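Local coordinates for AT-rich interactive domain-containing protein 4 (PDB 6LQF) that reads chromatin by recognising both DNA and a trimethylated histone H3 tail through a linked ARID-PHD cassette, and regulates the floral transition in Arabidopsis, at residues V74-F79 / G152-F157; A19-C24 / L69-V74; V58-R63 / Q90-M95. One frame throughout, in Å; residues are numbered along the deposited sequence.

Contacts 1 and 3 lie on opposite sides of the chain's centre, their own centres about 21 Å apart. Contacts 1 and 2 both use helix 66-74 and share Val74: contact 2 packs an N-terminal loop against the helix flank, whereas contact 1 starts at its C-terminal end and reaches the PHD finger. Contacts 1 and 3 are buried, contact 2 only partly. Chemistry follows place: a water joins the domains in contact 1, Ile21 of contact 2 packs on an aromatic edge and on an arginine stem, and contact 3 combines an apolar inside with backbone amides facing phosphate. Glu72 OE2 to Lys94 NZ (2.9 Å) and Arg76 NH2 to Gln90 OE1 (2.8 Å) tie contact 3 to contacts 2 and 1.

Contact 1. Residues V74-F79 / G152-F157; sequences VSRGGF and GEWAHF. With ZN (zinc ion), chain G.
Trp154, the first residue of strand 154-156, carries the contact to Ser75 and Arg76. Its CG stands anti to the carbonyl carbon (chi1 -74°), and the indole extends toward the ARID domain. The six-membered part approaches obliquely, with CZ2 3.8 Å from Ser75 O and CH2 4.3 Å from Arg76 CG. No direct hydrogen bond crosses; instead a water in the indole plane accepts from Trp154 NE1 at 2.9 Å and donates to Ser75 O at 2.7 Å, giving the indole N-H an acceptor and the Ser75 carbonyl a donor. The modified side chain of the bound peptide packs on both Trp154 and Arg76, so the interdomain contact borders the histone site. Two residues on, His156 ND1 binds a zinc ion at 2.1 Å, completed by Cys134, Cys137 and Cys159, while its NE2 bonds to Thr141 O; the zinc site probably helps to hold the strand that presents Trp154. On the ARID side, a Schellman motif with Gly77 as C' residue ends the helix, Gly77 N reaching Val74 O at 3.1 Å. The contact therefore joins the C-terminal end of helix 66-74 to strand 154-156, which pairs antiparallel with strand 145-147.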
loop_
_atom_site.group_PDB
_atom_site.type_symbol
_atom_site.label_atom_id
_atom_site.label_comp_id
_atom_site.label_asym_id
_atom_site.label_seq_id
_atom_site.Cartn_x
_atom_site.Cartn_y
_atom_site.Cartn_z
ATOM N N VAL A 74 1.026 -2.670 -1.780
ATOM C CA VAL A 74 1.245 -4.104 -2.004
ATOM C C VAL A 74 0.671 -4.896 -0.820
ATOM O O VAL A 74 0.248 -6.044 -0.998
ATOM C CB VAL A 74 2.691 -4.486 -2.264
ATOM C CG1 VAL A 74 3.149 -3.747 -3.536
ATOM C CG2 VAL A 74 3.622 -4.110 -1.075
ATOM N N SER A 75 0.609 -4.287 0.372
ATOM C CA SER A 75 0.013 -4.992 1.550
ATOM C C SER A 75 -1.474 -5.232 1.346
ATOM O O SER A 75 -2.046 -6.110 2.030
ATOM C CB SER A 75 0.251 -4.205 2.811
ATOM O OG SER A 75 -0.501 -3.021 2.855
ATOM N N ARG A 76 -2.093 -4.490 0.422
ATOM C CA ARG A 76 -3.524 -4.648 0.131
ATOM C C ARG A 76 -3.810 -5.406 -1.158
ATOM O O ARG A 76 -4.973 -5.493 -1.607
ATOM C CB ARG A 76 -4.201 -3.290 0.082
ATOM C CG ARG A 76 -4.224 -2.662 1.492
ATOM C CD ARG A 76 -4.764 -1.278 1.449
ATOM N NE ARG A 76 -4.993 -0.751 2.797
ATOM C CZ ARG A 76 -4.057 -0.172 3.539
ATOM N NH1 ARG A 76 -2.819 -0.060 3.091
ATOM N NH2 ARG A 76 -4.353 0.292 4.745
ATOM N N GLY A 77 -2.791 -6.039 -1.727
ATOM C CA GLY A 77 -3.019 -6.862 -2.890
ATOM C C GLY A 77 -2.531 -6.268 -4.184
ATOM O O GLY A 77 -2.717 -6.892 -5.225
ATOM N N GLY A 78 -1.897 -5.094 -4.148
ATOM C CA GLY A 78 -1.301 -4.533 -5.369
ATOM C C GLY A 78 -2.213 -3.566 -6.102
ATOM O O GLY A 78 -3.386 -3.386 -5.732
ATOM N N PHE A 79 -1.664 -2.936 -7.144
ATOM C CA PHE A 79 -2.341 -1.856 -7.842
ATOM C C PHE A 79 -3.670 -2.234 -8.475
ATOM O O PHE A 79 -4.569 -1.405 -8.537
ATOM C CB PHE A 79 -1.395 -1.298 -8.929
ATOM C CG PHE A 79 -1.905 -0.041 -9.588
ATOM C CD1 PHE A 79 -1.899 1.178 -8.872
ATOM C CD2 PHE A 79 -2.377 -0.063 -10.891
ATOM C CE1 PHE A 79 -2.353 2.341 -9.491
ATOM C CE2 PHE A 79 -2.860 1.106 -11.500
ATOM C CZ PHE A 79 -2.811 2.314 -10.785
ATOM N N GLY A 152 -2.830 -8.899 12.967
ATOM C CA GLY A 152 -2.420 -8.473 11.640
ATOM C C GLY A 152 -2.853 -9.406 10.504
ATOM O O GLY A 152 -2.433 -9.196 9.371
ATOM N N GLU A 153 -3.681 -10.421 10.774
ATOM C CA GLU A 153 -4.191 -11.248 9.707
ATOM C C GLU A 153 -5.415 -10.586 9.084
ATOM O O GLU A 153 -5.955 -9.603 9.614
ATOM C CB GLU A 153 -4.515 -12.633 10.220
ATOM C CG GLU A 153 -3.270 -13.363 10.622
ATOM C CD GLU A 153 -3.558 -14.727 11.197
ATOM O OE1 GLU A 153 -4.748 -15.084 11.312
ATOM O OE2 GLU A 153 -2.594 -15.445 11.532
ATOM N N TRP A 154 -5.872 -11.138 7.962
ATOM C CA TRP A 154 -6.959 -10.555 7.231
ATOM C C TRP A 154 -8.211 -11.412 7.240
ATOM O O TRP A 154 -8.093 -12.612 7.255
ATOM C CB TRP A 154 -6.560 -10.381 5.772
ATOM C CG TRP A 154 -5.585 -9.234 5.497
ATOM C CD1 TRP A 154 -4.232 -9.285 5.429
ATOM C CD2 TRP A 154 -5.969 -7.898 5.189
ATOM N NE1 TRP A 154 -3.729 -8.031 5.104
ATOM C CE2 TRP A 154 -4.789 -7.180 4.903
ATOM C CE3 TRP A 154 -7.208 -7.264 5.039
ATOM C CZ2 TRP A 154 -4.815 -5.818 4.578
ATOM C CZ3 TRP A 154 -7.236 -5.918 4.721
ATOM C CH2 TRP A 154 -6.068 -5.223 4.439
ATOM N N ALA A 155 -9.359 -10.772 7.337
ATOM C CA ALA A 155 -10.642 -11.474 7.346
ATOM C C ALA A 155 -11.615 -10.862 6.354
ATOM O O ALA A 155 -11.688 -9.638 6.201
ATOM C CB ALA A 155 -11.250 -11.439 8.748
ATOM N N HIS A 156 -12.401 -11.678 5.663
ATOM C CA HIS A 156 -13.554 -11.097 5.012
ATOM C C HIS A 156 -14.499 -10.496 6.022
ATOM O O HIS A 156 -14.892 -11.174 6.995
ATOM C CB HIS A 156 -14.403 -12.160 4.288
ATOM C CG HIS A 156 -13.722 -12.807 3.136
ATOM N ND1 HIS A 156 -13.338 -14.130 3.145
ATOM C CD2 HIS A 156 -13.276 -12.300 1.945
ATOM C CE1 HIS A 156 -12.808 -14.451 1.972
ATOM N NE2 HIS A 156 -12.714 -13.342 1.247
ATOM N N PHE A 157 -14.994 -9.308 5.759
ATOM C CA PHE A 157 -15.966 -8.689 6.645
ATOM C C PHE A 157 -17.187 -9.581 6.800
ATOM O O PHE A 157 -17.721 -9.731 7.920
ATOM C CB PHE A 157 -16.350 -7.322 6.080
ATOM C CG PHE A 157 -17.133 -6.482 7.026
ATOM C CD1 PHE A 157 -16.530 -5.979 8.163
ATOM C CD2 PHE A 157 -18.451 -6.145 6.751
ATOM C CE1 PHE A 157 -17.255 -5.183 9.059
ATOM C CE2 PHE A 157 -19.187 -5.351 7.641
ATOM C CZ PHE A 157 -18.577 -4.871 8.791
HETATM ZN ZN ZN G . -13.681 -15.492 4.695
HETATM O O HOH W 1 -1.133 -7.019 4.449
#

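Contact 2. Residues A19-C24 / L69-V74; sequences AHIQVC and LYREVV
Ile21 meets Tyr70 through a single methyl: its CD1 lies in the plane of the phenol ring, at the edge, 3.9 Å from Tyr70 CE2 and 4.0 Å from Tyr70 CD2. This is aliphatic packing against an aromatic rim, not a CH-pi contact over a face. A second, looser approach brings Ile21 CG1 to 4.3 Å from Arg71 CG, so the isoleucine spans two consecutive helix residues. No hydrogen bond crosses between the segments, and the 153 Å² buried between them comes mainly from Ile21 and Arg71.

Torsions explain the fit on both sides. With chi1 at -162°, Ile21 sends its CG1 branch away from its own nitrogen and carries CD1 to the ring edge; Tyr70 likewise holds CG anti to its nitrogen (chi1 -175°), which lays the ring along the helix. One face of that ring receives Val74 CG1, 3.5 Å above the plane and offset toward the rim, one helical turn on.

A second shell fixes these groups. Tyr70 OH bonds to Asp128 OD2, and Ile21 also touches Asp128; Phe29 and Tyr122 meet the ring, the latter edge-to-face. Arg71 NH2 is held by Asn68 OD1 within its own helix. In the loop, Val23 N bonds to His20 O at 3.0 Å, closing a turn that has Ile21 and Gln22 at its middle. The loop leading into helix 26-39 is thereby laid against helix 66-74, whose Tyr70 also packs on Tyr115 of helix 107-118 and Glu123 of helix 120-124.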
loop_
_atom_site.group_PDB
_atom_site.type_symbol
_atom_site.label_atom_id
_atom_site.label_comp_id
_atom_site.label_asym_id
_atom_site.label_seq_id
_atom_site.Cartn_x
_atom_site.Cartn_y
_atom_site.Cartn_z
ATOM N N ALA A 19 16.136 -7.259 0.129
ATOM C CA ALA A 19 15.490 -7.788 1.328
ATOM C C ALA A 19 13.972 -7.919 1.159
ATOM O O ALA A 19 13.361 -7.112 0.466
ATOM C CB ALA A 19 15.788 -6.891 2.526
ATOM N N HIS A 20 13.369 -8.910 1.822
ATOM C CA HIS A 20 11.920 -9.032 1.852
ATOM C C HIS A 20 11.266 -7.760 2.374
ATOM O O HIS A 20 11.779 -7.093 3.245
ATOM C CB HIS A 20 11.506 -10.227 2.715
ATOM C CG HIS A 20 11.900 -11.549 2.142
ATOM N ND1 HIS A 20 11.231 -12.717 2.438
ATOM C CD2 HIS A 20 12.905 -11.894 1.304
ATOM C CE1 HIS A 20 11.802 -13.723 1.802
ATOM N NE2 HIS A 20 12.819 -13.250 1.103
ATOM N N ILE A 21 10.075 -7.468 1.881
ATOM C CA ILE A 21 9.475 -6.148 2.099
ATOM C C ILE A 21 9.138 -5.886 3.564
ATOM O O ILE A 21 9.108 -4.727 3.967
ATOM C CB ILE A 21 8.199 -5.948 1.191
ATOM C CG1 ILE A 21 7.818 -4.462 1.062
ATOM C CG2 ILE A 21 7.053 -6.844 1.687
ATOM C CD1 ILE A 21 8.914 -3.603 0.457
ATOM N N GLN A 22 8.976 -6.933 4.368
ATOM C CA GLN A 22 8.687 -6.741 5.797
ATOM C C GLN A 22 9.860 -6.170 6.590
ATOM O O GLN A 22 9.655 -5.572 7.635
ATOM C CB GLN A 22 8.258 -8.062 6.462
ATOM C CG GLN A 22 6.987 -8.651 5.887
ATOM C CD GLN A 22 7.240 -9.690 4.792
ATOM O OE1 GLN A 22 8.256 -9.655 4.082
ATOM N NE2 GLN A 22 6.308 -10.637 4.665
ATOM N N VAL A 23 11.082 -6.368 6.099
ATOM C CA VAL A 23 12.273 -5.996 6.840
ATOM C C VAL A 23 13.201 -5.086 5.983
ATOM O O VAL A 23 14.310 -4.774 6.393
ATOM C CB VAL A 23 13.095 -7.214 7.243
ATOM C CG1 VAL A 23 12.356 -8.050 8.280
ATOM C CG2 VAL A 23 13.465 -8.041 6.013
ATOM N N CYS A 24 12.766 -4.693 4.796
ATOM C CA CYS A 24 13.623 -3.909 3.907
ATOM C C CYS A 24 13.652 -2.444 4.334
ATOM O O CYS A 24 12.581 -1.868 4.602
ATOM C CB CYS A 24 13.087 -4.045 2.490
ATOM S SG CYS A 24 14.122 -3.274 1.209
ATOM N N LEU A 69 4.222 4.609 -0.072
ATOM C CA LEU A 69 3.187 4.413 -1.087
ATOM C C LEU A 69 3.203 2.934 -1.516
ATOM O O LEU A 69 2.138 2.250 -1.593
ATOM C CB LEU A 69 3.478 5.350 -2.297
ATOM C CG LEU A 69 2.671 5.082 -3.580
ATOM C CD1 LEU A 69 1.195 5.213 -3.231
ATOM C CD2 LEU A 69 3.041 6.124 -4.679
ATOM N N TYR A 70 4.395 2.413 -1.793
ATOM C CA TYR A 70 4.539 1.018 -2.234
ATOM C C TYR A 70 4.073 0.049 -1.163
ATOM O O TYR A 70 3.275 -0.830 -1.458
ATOM C CB TYR A 70 5.989 0.728 -2.582
ATOM C CG TYR A 70 6.186 -0.662 -3.157
ATOM C CD1 TYR A 70 5.784 -0.951 -4.477
ATOM C CD2 TYR A 70 6.844 -1.652 -2.420
ATOM C CE1 TYR A 70 6.011 -2.190 -5.013
ATOM C CE2 TYR A 70 7.074 -2.929 -2.963
ATOM C CZ TYR A 70 6.689 -3.160 -4.273
ATOM O OH TYR A 70 6.924 -4.415 -4.825
ATOM N N ARG A 71 4.531 0.243 0.087
ATOM C CA ARG A 71 4.174 -0.713 1.170
ATOM C C ARG A 71 2.664 -0.760 1.381
ATOM O O ARG A 71 2.091 -1.862 1.548
ATOM C CB ARG A 71 4.880 -0.354 2.464
ATOM C CG ARG A 71 6.383 -0.611 2.327
ATOM C CD ARG A 71 7.128 -0.636 3.611
ATOM N NE ARG A 71 7.006 0.606 4.325
ATOM C CZ ARG A 71 7.517 0.794 5.542
ATOM N NH1 ARG A 71 8.155 -0.207 6.155
ATOM N NH2 ARG A 71 7.389 1.968 6.153
ATOM N N GLU A 72 2.013 0.402 1.335
ATOM C CA GLU A 72 0.586 0.406 1.615
ATOM C C GLU A 72 -0.208 -0.261 0.492
ATOM O O GLU A 72 -1.245 -0.930 0.726
ATOM C CB GLU A 72 0.071 1.820 1.826
ATOM C CG GLU A 72 0.604 2.461 3.117
ATOM C CD GLU A 72 0.428 1.586 4.380
ATOM O OE1 GLU A 72 -0.638 0.945 4.533
ATOM O OE2 GLU A 72 1.341 1.534 5.266
ATOM N N VAL A 73 0.245 -0.149 -0.732
ATOM C CA VAL A 73 -0.483 -0.737 -1.858
ATOM C C VAL A 73 -0.225 -2.228 -1.966
ATOM O O VAL A 73 -1.213 -3.007 -2.124
ATOM C CB VAL A 73 -0.103 -0.043 -3.188
ATOM C CG1 VAL A 73 -0.666 -0.837 -4.411
ATOM C CG2 VAL A 73 -0.681 1.367 -3.172
ATOM N N VAL A 74 1.026 -2.670 -1.780
ATOM C CA VAL A 74 1.245 -4.104 -2.004
ATOM C C VAL A 74 0.671 -4.896 -0.820
ATOM O O VAL A 74 0.248 -6.044 -0.998
ATOM C CB VAL A 74 2.691 -4.486 -2.264
ATOM C CG1 VAL A 74 3.149 -3.747 -3.536
ATOM C CG2 VAL A 74 3.622 -4.110 -1.075
#

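Contact 3. Residues V58-R63 / Q90-M95; sequences VLNSKR and QVFSKM. With nucleotides of chain C.
A two-stranded beta hairpin of the ARID domain, strands 58-59 and 62-63 joined by a type I' turn from Leu59 to Lys62, rests on the segment 90-95 that begins in helix 87-91. Leu59 supplies the main contact: its CD2 methyl comes obliquely to the Phe92 ring, 3.8 Å from Phe92 CE1, and lies 4.2 Å from Met95 CE. Phe92 has CG anti to its backbone nitrogen (chi1 -178°), which extends the ring toward the hairpin. Asn60 adds a polar group at the ring edge, ND2 near the plane and 4.1 Å from Phe92 CZ; the amide and ring planes are 54° apart. That ND2 has its hydrogen-bonding partners elsewhere, in Asn97 O and Thr99 OG1, and Phe92 also meets His98 edge-to-face. Leu59, Phe92 and Met95 all pack on Leu111 of helix 107-118, so the hairpin's inner side is seated on the ARID core. Toward the DNA, backbone amides grip phosphates of chain C: Val58 N reaches OP1 of DT3 at 2.8 Å with an N-H...O angle of 162°, while the turn holds DA4 by both non-bridging phosphate oxygens, Asn60 N to OP2 at 2.9 Å and Ser61 N to OP1 at 2.8 Å.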
loop_
_atom_site.group_PDB
_atom_site.type_symbol
_atom_site.label_atom_id
_atom_site.label_comp_id
_atom_site.label_asym_id
_atom_site.label_seq_id
_atom_site.Cartn_x
_atom_site.Cartn_y
_atom_site.Cartn_z
ATOM N N VAL A 58 6.953 15.952 -6.294
ATOM C CA VAL A 58 6.540 16.611 -5.050
ATOM C C VAL A 58 5.040 16.372 -4.865
ATOM O O VAL A 58 4.251 16.443 -5.826
ATOM C CB VAL A 58 6.830 18.094 -5.128
ATOM C CG1 VAL A 58 6.278 18.861 -3.924
ATOM C CG2 VAL A 58 8.322 18.301 -5.255
ATOM N N LEU A 59 4.655 16.103 -3.619
ATOM C CA LEU A 59 3.266 15.904 -3.207
ATOM C C LEU A 59 3.079 16.637 -1.876
ATOM O O LEU A 59 3.767 16.335 -0.914
ATOM C CB LEU A 59 2.963 14.430 -3.030
ATOM C CG LEU A 59 1.521 14.146 -2.596
ATOM C CD1 LEU A 59 0.620 14.559 -3.709
ATOM C CD2 LEU A 59 1.342 12.681 -2.311
ATOM N N ASN A 60 2.121 17.550 -1.837
ATOM C CA ASN A 60 1.819 18.359 -0.665
ATOM C C ASN A 60 3.101 18.999 -0.117
ATOM O O ASN A 60 3.360 18.934 1.070
ATOM C CB ASN A 60 1.153 17.485 0.402
ATOM C CG ASN A 60 0.430 18.285 1.470
ATOM O OD1 ASN A 60 0.055 19.424 1.251
ATOM N ND2 ASN A 60 0.224 17.670 2.654
ATOM N N SER A 61 3.890 19.582 -1.027
ATOM C CA SER A 61 5.135 20.333 -0.726
ATOM C C SER A 61 6.285 19.525 -0.171
ATOM O O SER A 61 7.234 20.140 0.357
ATOM C CB SER A 61 4.833 21.446 0.300
ATOM O OG SER A 61 3.824 22.331 -0.180
ATOM N N LYS A 62 6.224 18.194 -0.189
ATOM C CA LYS A 62 7.350 17.371 0.205
ATOM C C LYS A 62 7.691 16.407 -0.916
ATOM O O LYS A 62 6.826 16.081 -1.744
ATOM C CB LYS A 62 7.063 16.614 1.510
ATOM C CG LYS A 62 6.946 17.563 2.696
ATOM C CD LYS A 62 6.685 16.785 3.976
ATOM C CE LYS A 62 6.728 17.756 5.150
ATOM N NZ LYS A 62 6.434 17.075 6.436
ATOM N N ARG A 63 8.935 15.938 -0.968
ATOM C CA ARG A 63 9.301 14.943 -2.000
ATOM C C ARG A 63 8.408 13.710 -1.883
ATOM O O ARG A 63 8.098 13.277 -0.790
ATOM C CB ARG A 63 10.780 14.535 -1.864
ATOM C CG ARG A 63 11.261 13.634 -3.026
ATOM C CD ARG A 63 12.785 13.329 -2.873
ATOM N NE ARG A 63 13.624 14.504 -2.551
ATOM C CZ ARG A 63 14.188 15.262 -3.488
ATOM N NH1 ARG A 63 14.070 15.001 -4.790
ATOM N NH2 ARG A 63 14.925 16.291 -3.139
ATOM N N GLN A 90 -6.266 5.792 3.468
ATOM C CA GLN A 90 -5.425 4.752 4.056
ATOM C C GLN A 90 -4.031 4.688 3.440
ATOM O O GLN A 90 -3.126 4.175 4.082
ATOM C CB GLN A 90 -6.074 3.365 3.905
ATOM C CG GLN A 90 -7.248 3.181 4.830
ATOM C CD GLN A 90 -7.875 1.798 4.663
ATOM O OE1 GLN A 90 -7.135 0.789 4.573
ATOM N NE2 GLN A 90 -9.216 1.744 4.636
ATOM N N VAL A 91 -3.806 5.227 2.236
ATOM C CA VAL A 91 -2.453 5.186 1.683
ATOM C C VAL A 91 -1.757 6.493 2.004
ATOM O O VAL A 91 -0.645 6.491 2.596
ATOM C CB VAL A 91 -2.466 4.972 0.161
ATOM C CG1 VAL A 91 -1.068 5.004 -0.464
ATOM C CG2 VAL A 91 -3.114 3.612 -0.099
ATOM N N PHE A 92 -2.400 7.586 1.593
ATOM C CA PHE A 92 -1.836 8.935 1.828
ATOM C C PHE A 92 -1.560 9.194 3.295
ATOM O O PHE A 92 -0.558 9.819 3.621
ATOM C CB PHE A 92 -2.780 9.988 1.226
ATOM C CG PHE A 92 -2.300 11.432 1.344
ATOM C CD1 PHE A 92 -1.046 11.811 0.888
ATOM C CD2 PHE A 92 -3.150 12.403 1.845
ATOM C CE1 PHE A 92 -0.646 13.162 0.930
ATOM C CE2 PHE A 92 -2.768 13.733 1.899
ATOM C CZ PHE A 92 -1.503 14.108 1.447
ATOM N N SER A 93 -2.413 8.716 4.184
ATOM C CA SER A 93 -2.256 8.934 5.628
ATOM C C SER A 93 -0.995 8.329 6.220
ATOM O O SER A 93 -0.592 8.726 7.327
ATOM C CB SER A 93 -3.518 8.399 6.305
ATOM O OG SER A 93 -3.589 7.006 6.035
ATOM N N LYS A 94 -0.352 7.396 5.524
ATOM C CA LYS A 94 0.857 6.724 5.999
ATOM C C LYS A 94 2.107 7.273 5.352
ATOM O O LYS A 94 3.232 6.804 5.639
ATOM C CB LYS A 94 0.814 5.240 5.682
ATOM C CG LYS A 94 -0.302 4.464 6.330
ATOM C CD LYS A 94 -0.197 4.574 7.830
ATOM C CE LYS A 94 0.951 3.749 8.346
ATOM N NZ LYS A 94 0.730 2.321 8.036
ATOM N N MET A 95 1.933 8.183 4.390
ATOM C CA MET A 95 3.077 8.791 3.718
ATOM C C MET A 95 3.596 10.020 4.393
ATOM O O MET A 95 2.834 10.740 5.033
ATOM C CB MET A 95 2.695 9.167 2.291
ATOM C CG MET A 95 2.301 7.956 1.510
ATOM S SD MET A 95 1.618 8.272 -0.148
ATOM C CE MET A 95 3.055 9.054 -0.967
ATOM P P DA C 4 1.707 19.944 -4.373
ATOM O OP1 DA C 4 2.680 20.311 -3.413
ATOM O OP2 DA C 4 1.164 18.615 -4.388
ATOM O "O5'" DA C 4 0.452 20.888 -4.214
ATOM C "C5'" DA C 4 0.627 22.295 -4.153
ATOM C "C4'" DA C 4 -0.705 23.004 -4.069
ATOM O "O4'" DA C 4 -1.384 22.951 -5.334
ATOM C "C3'" DA C 4 -1.693 22.474 -3.041
ATOM O "O3'" DA C 4 -2.329 23.641 -2.544
ATOM C "C2'" DA C 4 -2.657 21.653 -3.869
ATOM C "C1'" DA C 4 -2.677 22.402 -5.173
ATOM N N9 DA C 4 -2.940 21.613 -6.357
ATOM C C8 DA C 4 -2.485 20.360 -6.660
ATOM N N7 DA C 4 -2.800 19.959 -7.860
ATOM C C5 DA C 4 -3.510 21.023 -8.389
ATOM C C6 DA C 4 -4.137 21.215 -9.618
ATOM N N6 DA C 4 -4.140 20.311 -10.594
ATOM N N1 DA C 4 -4.755 22.393 -9.828
ATOM C C2 DA C 4 -4.762 23.295 -8.846
ATOM N N3 DA C 4 -4.207 23.234 -7.650
ATOM C C4 DA C 4 -3.583 22.058 -7.481
ATOM P P DT C 3 4.930 17.087 -9.650
ATOM O OP1 DT C 3 6.081 16.914 -8.806
ATOM O OP2 DT C 3 4.194 15.952 -10.084
ATOM O "O5'" DT C 3 3.909 18.086 -8.972
ATOM C "C5'" DT C 3 4.382 19.304 -8.429
ATOM C "C4'" DT C 3 3.252 20.154 -7.908
ATOM O "O4'" DT C 3 2.458 20.597 -9.016
ATOM C "C3'" DT C 3 2.281 19.501 -6.917
ATOM O "O3'" DT C 3 2.273 20.350 -5.778
ATOM C "C2'" DT C 3 0.945 19.548 -7.635
ATOM C "C1'" DT C 3 1.125 20.700 -8.595
ATOM N N1 DT C 3 0.311 20.639 -9.788
ATOM C C2 DT C 3 -0.375 21.755 -10.194
ATOM O O2 DT C 3 -0.441 22.768 -9.533
ATOM N N3 DT C 3 -1.067 21.598 -11.364
ATOM C C4 DT C 3 -1.082 20.488 -12.178
ATOM O O4 DT C 3 -1.723 20.499 -13.211
ATOM C C5 DT C 3 -0.300 19.373 -11.711
ATOM C C7 DT C 3 -0.258 18.122 -12.527
ATOM C C6 DT C 3 0.374 19.516 -10.571
#